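Local structure of fuculose-1-phosphate aldolase (Glaciozyma antarctica, 4XXF) at residues I176-Q179 against N180-L183; V194-F197 against I198-E201; L200-Q203 against C204-L208. The protein is a zinc-binding member of the class II aldolase and adducin family, with an alpha/beta fold, in a four-chain assembly. All blocks are in the same frame, centred on the assembly; numbering follows the deposited sequence.

Contact 1 (I176-Q179 against N180-L183). With ZN (zinc ion), chain B.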
loop_
_atom_site.group_PDB
_atom_site.type_symbol
_atom_site.label_atom_id
_atom_site.label_comp_id
_atom_site.label_asym_id
_atom_site.label_seq_id
_atom_site.Cartn_x
_atom_site.Cartn_y
_atom_site.Cartn_z
ATOM N N ILE A 176 14.985 11.638 -17.240
ATOM C CA ILE A 176 14.618 11.011 -18.495
ATOM C C ILE A 176 13.724 9.800 -18.215
ATOM O O ILE A 176 13.929 9.032 -17.261
ATOM C CB ILE A 176 15.875 10.610 -19.330
ATOM C CG1 ILE A 176 15.470 10.023 -20.687
ATOM C CG2 ILE A 176 16.776 9.640 -18.550
ATOM C CD1 ILE A 176 16.615 9.971 -21.700
ATOM N N ILE A 177 12.692 9.671 -19.036
ATOM C CA ILE A 177 11.855 8.479 -19.058
ATOM C C ILE A 177 12.397 7.580 -20.150
ATOM O O ILE A 177 12.439 7.966 -21.316
ATOM C CB ILE A 177 10.383 8.833 -19.304
ATOM C CG1 ILE A 177 9.906 9.773 -18.193
ATOM C CG2 ILE A 177 9.528 7.575 -19.386
ATOM C CD1 ILE A 177 8.457 10.186 -18.297
ATOM N N LEU A 178 12.864 6.402 -19.744
ATOM C CA LEU A 178 13.449 5.433 -20.654
ATOM C C LEU A 178 12.378 4.436 -21.055
ATOM O O LEU A 178 11.931 3.646 -20.229
ATOM C CB LEU A 178 14.628 4.730 -19.988
ATOM C CG LEU A 178 15.716 5.655 -19.435
ATOM C CD1 LEU A 178 16.635 4.874 -18.501
ATOM C CD2 LEU A 178 16.510 6.297 -20.569
ATOM N N GLN A 179 11.959 4.482 -22.311
ATOM C CA GLN A 179 10.851 3.643 -22.748
ATOM C C GLN A 179 11.123 2.164 -22.459
ATOM O O GLN A 179 12.238 1.665 -22.685
ATOM C CB GLN A 179 10.580 3.852 -24.238
ATOM C CG GLN A 179 9.337 3.163 -24.743
ATOM C CD GLN A 179 9.153 3.384 -26.218
ATOM O OE1 GLN A 179 9.005 4.520 -26.670
ATOM N NE2 GLN A 179 9.177 2.308 -26.982
ATOM N N ASN A 180 10.100 1.494 -21.928
ATOM C CA ASN A 180 10.159 0.071 -21.595
ATOM C C ASN A 180 11.211 -0.253 -20.547
ATOM O O ASN A 180 11.749 -1.355 -20.535
ATOM C CB ASN A 180 10.441 -0.788 -22.833
ATOM C CG ASN A 180 9.480 -0.515 -23.979
ATOM O OD1 ASN A 180 9.902 -0.077 -25.058
ATOM N ND2 ASN A 180 8.196 -0.783 -23.767
ATOM N N HIS A 181 11.506 0.693 -19.670
ATOM C CA HIS A 181 12.625 0.522 -18.759
ATOM C C HIS A 181 12.298 1.174 -17.426
ATOM O O HIS A 181 12.112 0.476 -16.418
ATOM C CB HIS A 181 13.896 1.096 -19.404
ATOM C CG HIS A 181 15.150 0.861 -18.623
ATOM N ND1 HIS A 181 16.388 1.245 -19.089
ATOM C CD2 HIS A 181 15.366 0.280 -17.417
ATOM C CE1 HIS A 181 17.314 0.919 -18.203
ATOM N NE2 HIS A 181 16.719 0.326 -17.181
ATOM N N GLY A 182 12.186 2.498 -17.421
ATOM C CA GLY A 182 11.888 3.202 -16.188
ATOM C C GLY A 182 12.504 4.582 -16.181
ATOM O O GLY A 182 12.680 5.198 -17.228
ATOM N N LEU A 183 12.857 5.038 -14.992
ATOM C CA LEU A 183 13.259 6.423 -14.771
ATOM C C LEU A 183 14.726 6.562 -14.416
ATOM O O LEU A 183 15.295 5.708 -13.741
ATOM C CB LEU A 183 12.435 7.029 -13.638
ATOM C CG LEU A 183 10.919 6.862 -13.718
ATOM C CD1 LEU A 183 10.307 7.459 -12.459
ATOM C CD2 LEU A 183 10.381 7.538 -14.947
HETATM ZN ZN ZN B . 17.793 -0.242 -15.476
HETATM O O HOH W 1 18.427 -1.912 -16.432
HETATM O O HOH W 2 19.023 -1.077 -13.896
HETATM O O HOH W 3 19.681 0.478 -16.325
#
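Ile177 and Leu183 pair across an antiparallel beta hairpin, strands 175-178 and 182-187, whose turn carries a zinc ligand and whose second strand opens with a classic beta bulge. On the face bearing these two residues the pair is non-hydrogen-bonded, and CG1 of Ile177 lies 4.0 Å from CD2 of Leu183, the side chains running alongside each other. Branched aliphatic residues suit this buried face, where Leu183 also meets helix 190-213 and Ile177 meets helix 121-127.

Leu178 makes the bulge. Its N gives a 2.8 Å bond to Gly182 O, met almost end-on at a C=O...N angle of 173°, while its O receives Gly182 N at 3.0 Å and a weak, bent bond from His181 N, an NH that also bonds Ser127 OG. Two consecutive residues thus face one. Gly182 sits at backbone angles where a beta carbon would be pressed against the preceding carbonyl oxygen, so glycine fits. Leu178 also reaches the imidazole: its CD1 lies 3.7 Å from His181 ND1, approaching the ring obliquely.

At the turn, Gln179 extends beyond CG with that atom opposite its own N (chi1 -172°), and its NE2 donates to Asn180 OD1 at 3.1 Å. The acceptor lies in the amide plane of Gln179, although the two amides stand nearly perpendicular, 85° apart. The other end of the Asn180 amide, ND2, bonds to Thr136 O and Ile217 O of the second subunit, so hydrogen bonds engage both ends of this buried group. Asn180 takes a left-handed backbone conformation, which asparagine tolerates well. His181, with His117 and His119, completes the protein's share of the metal site; three waters also bind the zinc ion, and His181 NE2 holds it at 2.1 Å.

Contact 2 (V194-F197 against I198-E201)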
loop_
_atom_site.group_PDB
_atom_site.type_symbol
_atom_site.label_atom_id
_atom_site.label_comp_id
_atom_site.label_asym_id
_atom_site.label_seq_id
_atom_site.Cartn_x
_atom_site.Cartn_y
_atom_site.Cartn_z
ATOM N N VAL A 194 17.529 12.801 -5.815
ATOM C CA VAL A 194 16.533 12.024 -5.094
ATOM C C VAL A 194 15.161 12.694 -5.148
ATOM O O VAL A 194 14.163 12.016 -5.412
ATOM C CB VAL A 194 16.977 11.806 -3.640
ATOM C CG1 VAL A 194 15.839 11.256 -2.789
ATOM C CG2 VAL A 194 18.141 10.835 -3.588
ATOM N N ALA A 195 15.104 14.011 -4.929
ATOM C CA ALA A 195 13.833 14.722 -5.037
ATOM C C ALA A 195 13.226 14.520 -6.408
ATOM O O ALA A 195 12.035 14.229 -6.531
ATOM C CB ALA A 195 13.996 16.220 -4.765
ATOM N N TRP A 196 14.035 14.660 -7.454
ATOM C CA TRP A 196 13.484 14.518 -8.796
ATOM C C TRP A 196 12.963 13.099 -9.041
ATOM O O TRP A 196 11.931 12.929 -9.692
ATOM C CB TRP A 196 14.505 14.898 -9.869
ATOM C CG TRP A 196 15.151 16.245 -9.701
ATOM C CD1 TRP A 196 16.462 16.538 -9.977
ATOM C CD2 TRP A 196 14.546 17.482 -9.268
ATOM N NE1 TRP A 196 16.709 17.866 -9.729
ATOM C CE2 TRP A 196 15.556 18.463 -9.282
ATOM C CE3 TRP A 196 13.256 17.853 -8.859
ATOM C CZ2 TRP A 196 15.317 19.791 -8.938
ATOM C CZ3 TRP A 196 13.023 19.174 -8.506
ATOM C CH2 TRP A 196 14.051 20.124 -8.537
ATOM N N PHE A 197 13.640 12.087 -8.507
ATOM C CA PHE A 197 13.161 10.720 -8.687
ATOM C C PHE A 197 11.837 10.506 -7.953
ATOM O O PHE A 197 10.891 9.954 -8.519
ATOM C CB PHE A 197 14.203 9.691 -8.223
ATOM C CG PHE A 197 13.958 8.322 -8.785
ATOM C CD1 PHE A 197 12.989 7.495 -8.234
ATOM C CD2 PHE A 197 14.662 7.870 -9.883
ATOM C CE1 PHE A 197 12.727 6.245 -8.773
ATOM C CE2 PHE A 197 14.417 6.609 -10.401
ATOM C CZ PHE A 197 13.445 5.803 -9.848
ATOM N N ILE A 198 11.761 10.928 -6.693
ATOM C CA ILE A 198 10.527 10.804 -5.918
ATOM C C ILE A 198 9.372 11.516 -6.625
ATOM O O ILE A 198 8.256 10.983 -6.735
ATOM C CB ILE A 198 10.704 11.381 -4.496
ATOM C CG1 ILE A 198 11.625 10.480 -3.673
ATOM C CG2 ILE A 198 9.366 11.516 -3.786
ATOM C CD1 ILE A 198 12.145 11.158 -2.393
ATOM N N MET A 199 9.630 12.731 -7.099
ATOM C CA MET A 199 8.577 13.512 -7.734
ATOM C C MET A 199 8.168 12.930 -9.074
ATOM O O MET A 199 6.988 12.979 -9.435
ATOM C CB MET A 199 9.009 14.974 -7.881
ATOM C CG MET A 199 9.189 15.655 -6.524
ATOM S SD MET A 199 9.725 17.374 -6.670
ATOM C CE MET A 199 8.190 18.168 -7.153
ATOM N N LEU A 200 9.121 12.388 -9.823
ATOM C CA LEU A 200 8.801 11.832 -11.140
ATOM C C LEU A 200 8.035 10.520 -10.996
ATOM O O LEU A 200 7.056 10.301 -11.710
ATOM C CB LEU A 200 10.076 11.630 -11.970
ATOM C CG LEU A 200 9.900 11.188 -13.424
ATOM C CD1 LEU A 200 8.999 12.155 -14.174
ATOM C CD2 LEU A 200 11.260 11.114 -14.072
ATOM N N GLU A 201 8.452 9.666 -10.064
ATOM C CA GLU A 201 7.717 8.433 -9.796
ATOM C C GLU A 201 6.281 8.746 -9.381
ATOM O O GLU A 201 5.334 8.115 -9.864
ATOM C CB GLU A 201 8.428 7.604 -8.720
ATOM C CG GLU A 201 7.671 6.341 -8.236
ATOM C CD GLU A 201 7.580 5.213 -9.245
ATOM O OE1 GLU A 201 8.166 5.318 -10.351
ATOM O OE2 GLU A 201 6.932 4.203 -8.897
#
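The backbone N atoms of Ile198, Met199, Leu200 and Glu201 bond to the O atoms of Val194, Ala195, Trp196 and Phe197 in turn, each at 2.9 Å, a regular alpha-helical run of i to i+4 bonds within the long helix 190-213. One turn apart, Val194 CG1 lies 3.7 Å from Ile198 CD1. The Ile198 branch doing the touching leaves with CG1 on the side of its own N (chi1 -70°), which also lays that atom 3.4 Å from Val194 O. The two side chains cross at an angle, and being compact and apolar they suit a buried helix face.

Trp196 and Met199 run side by side in a Met-aromatic contact. The sulfur comes to the edge of the indole, 75° off the ring normal and 5.3 Å from the centroid of the six-membered ring, so it meets the rim rather than the pi face. With CG beside its own backbone N (chi1 -65°) and the chain extended at the next bond, Met199 carries SD out to that rim. A thioether suits this place because it is flexible and polarisable, while the indole, besides offering a broad apolar surface, has an NE1 that donates to Glu234.

Phe197 points to the sheet, where its ring packs on Cys116, Leu183 and Thr185 and meets Phe33 and Phe38; a flat aromatic suits a layer between helix and strands. Glu201, though buried, has both carboxylate oxygens hydrogen-bonded: OE1 takes Ser120 OG and Gly123 N, OE2 takes Tyr122 N. Within the helix, Glu201 CB lies 3.4 Å from Phe197 O.

Contact 3 (L200-Q203 against C204-L208)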
loop_
_atom_site.group_PDB
_atom_site.type_symbol
_atom_site.label_atom_id
_atom_site.label_comp_id
_atom_site.label_asym_id
_atom_site.label_seq_id
_atom_site.Cartn_x
_atom_site.Cartn_y
_atom_site.Cartn_z
ATOM N N LEU A 200 9.121 12.388 -9.823
ATOM C CA LEU A 200 8.801 11.832 -11.140
ATOM C C LEU A 200 8.035 10.520 -10.996
ATOM O O LEU A 200 7.056 10.301 -11.710
ATOM C CB LEU A 200 10.076 11.630 -11.970
ATOM C CG LEU A 200 9.900 11.188 -13.424
ATOM C CD1 LEU A 200 8.999 12.155 -14.174
ATOM C CD2 LEU A 200 11.260 11.114 -14.072
ATOM N N GLU A 201 8.452 9.666 -10.064
ATOM C CA GLU A 201 7.717 8.433 -9.796
ATOM C C GLU A 201 6.281 8.746 -9.381
ATOM O O GLU A 201 5.334 8.115 -9.864
ATOM C CB GLU A 201 8.428 7.604 -8.720
ATOM C CG GLU A 201 7.671 6.341 -8.236
ATOM C CD GLU A 201 7.580 5.213 -9.245
ATOM O OE1 GLU A 201 8.166 5.318 -10.351
ATOM O OE2 GLU A 201 6.932 4.203 -8.897
ATOM N N LYS A 202 6.115 9.747 -8.519
ATOM C CA LYS A 202 4.773 10.146 -8.098
ATOM C C LYS A 202 3.945 10.665 -9.265
ATOM O O LYS A 202 2.770 10.296 -9.402
ATOM C CB LYS A 202 4.848 11.204 -6.993
ATOM C CG LYS A 202 3.478 11.679 -6.482
ATOM C CD LYS A 202 2.591 10.562 -5.946
ATOM C CE LYS A 202 3.189 9.886 -4.715
ATOM N NZ LYS A 202 2.294 8.813 -4.190
ATOM N N GLN A 203 4.516 11.503 -10.132
ATOM C CA GLN A 203 3.710 12.017 -11.224
ATOM C C GLN A 203 3.378 10.913 -12.236
ATOM O O GLN A 203 2.305 10.945 -12.838
ATOM C CB GLN A 203 4.387 13.199 -11.911
ATOM C CG GLN A 203 3.478 13.858 -12.954
ATOM C CD GLN A 203 2.164 14.383 -12.397
ATOM O OE1 GLN A 203 2.080 14.813 -11.253
ATOM N NE2 GLN A 203 1.133 14.362 -13.222
ATOM N N CYS A 204 4.267 9.935 -12.421
ATOM C CA CYS A 204 3.911 8.794 -13.264
ATOM C C CYS A 204 2.718 8.039 -12.669
ATOM O O CYS A 204 1.807 7.649 -13.393
ATOM C CB CYS A 204 5.098 7.849 -13.426
ATOM S SG CYS A 204 6.410 8.459 -14.494
ATOM N N GLN A 205 2.729 7.849 -11.350
ATOM C CA GLN A 205 1.611 7.231 -10.657
ATOM C C GLN A 205 0.321 8.007 -10.882
ATOM O O GLN A 205 -0.731 7.427 -11.177
ATOM C CB GLN A 205 1.915 7.136 -9.164
ATOM C CG GLN A 205 0.837 6.414 -8.354
ATOM C CD GLN A 205 1.108 6.471 -6.873
ATOM O OE1 GLN A 205 2.063 7.117 -6.426
ATOM N NE2 GLN A 205 0.282 5.776 -6.094
ATOM N N VAL A 206 0.414 9.325 -10.742
ATOM C CA VAL A 206 -0.720 10.218 -10.928
ATOM C C VAL A 206 -1.256 10.135 -12.361
ATOM O O VAL A 206 -2.469 10.047 -12.570
ATOM C CB VAL A 206 -0.322 11.670 -10.575
ATOM C CG1 VAL A 206 -1.323 12.658 -11.126
ATOM C CG2 VAL A 206 -0.175 11.817 -9.056
ATOM N N GLN A 207 -0.371 10.141 -13.349
ATOM C CA GLN A 207 -0.827 10.079 -14.730
ATOM C C GLN A 207 -1.504 8.739 -15.034
ATOM O O GLN A 207 -2.515 8.715 -15.733
ATOM C CB GLN A 207 0.319 10.321 -15.723
ATOM C CG GLN A 207 -0.176 10.249 -17.184
ATOM C CD GLN A 207 0.648 11.033 -18.180
ATOM O OE1 GLN A 207 1.632 11.704 -17.836
ATOM N NE2 GLN A 207 0.252 10.937 -19.438
ATOM N N LEU A 208 -0.958 7.635 -14.519
ATOM C CA LEU A 208 -1.585 6.322 -14.731
ATOM C C LEU A 208 -2.995 6.288 -14.122
ATOM O O LEU A 208 -3.932 5.761 -14.724
ATOM C CB LEU A 208 -0.715 5.200 -14.147
ATOM C CG LEU A 208 0.606 4.975 -14.884
ATOM C CD1 LEU A 208 1.583 4.189 -14.021
ATOM C CD2 LEU A 208 0.373 4.286 -16.230
HETATM O O HOH W 4 1.445 13.517 -15.889
#
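Side chains one turn apart meet here on the alpha-helix 190-213, from its middle onward, where it passes between strand 182-187, helix 121-127 and neighbouring subunits. The backbone keeps its i to i+4 bonds, as from Cys204 N to Leu200 O at 2.9 Å. Lys202 and Gln205 lie alongside each other: Lys202 NZ donates to Gln205 OE1 at 2.8 Å, reaching it 30° out of the carbonyl plane. Bends at chi2 and chi3 (57° and 64°) fold the lysine back toward its partner, and long polar chains suit this partly exposed edge. NZ also bonds Thr121 of the third subunit.

Gln203 and Val206 cross, Gln203 NE2 lying 3.7 Å from Val206 CG1. The same NE2 donates to a water, 2.8 Å away, which in turn donates to Gln207 OE1 at 2.7 Å. Glutamine, able to give and accept, suits both positions: Gln203 OE1 takes Thr137 OG1, and Gln207 OE1 also receives Ala134 N.

Around the helix, Leu200 and Cys204 pack on Leu183 of strand 182-187, Cys204 and Gln207 on Phe126 of helix 121-127, and Val206 on Ala125 of the third subunit.

Following the chain, contact 1 comes first and closes the tight hairpin between strands 175-178 and 182-187. The second strand then leads into helix 190-213, where contact 2 and contact 3 succeed each other as local turns, overlapping at Leu200 and Glu201; neither closes a longer loop, and contact 1 stands in series before both. In space the chain doubles back: Leu183 of contact 1 packs on Phe197, Leu200 and Glu201, and also on Cys204 of contact 3, tying the sheet to the helix that follows it. Contacts 1 and 3 reach the second subunit, contacts 2 and 3 the third.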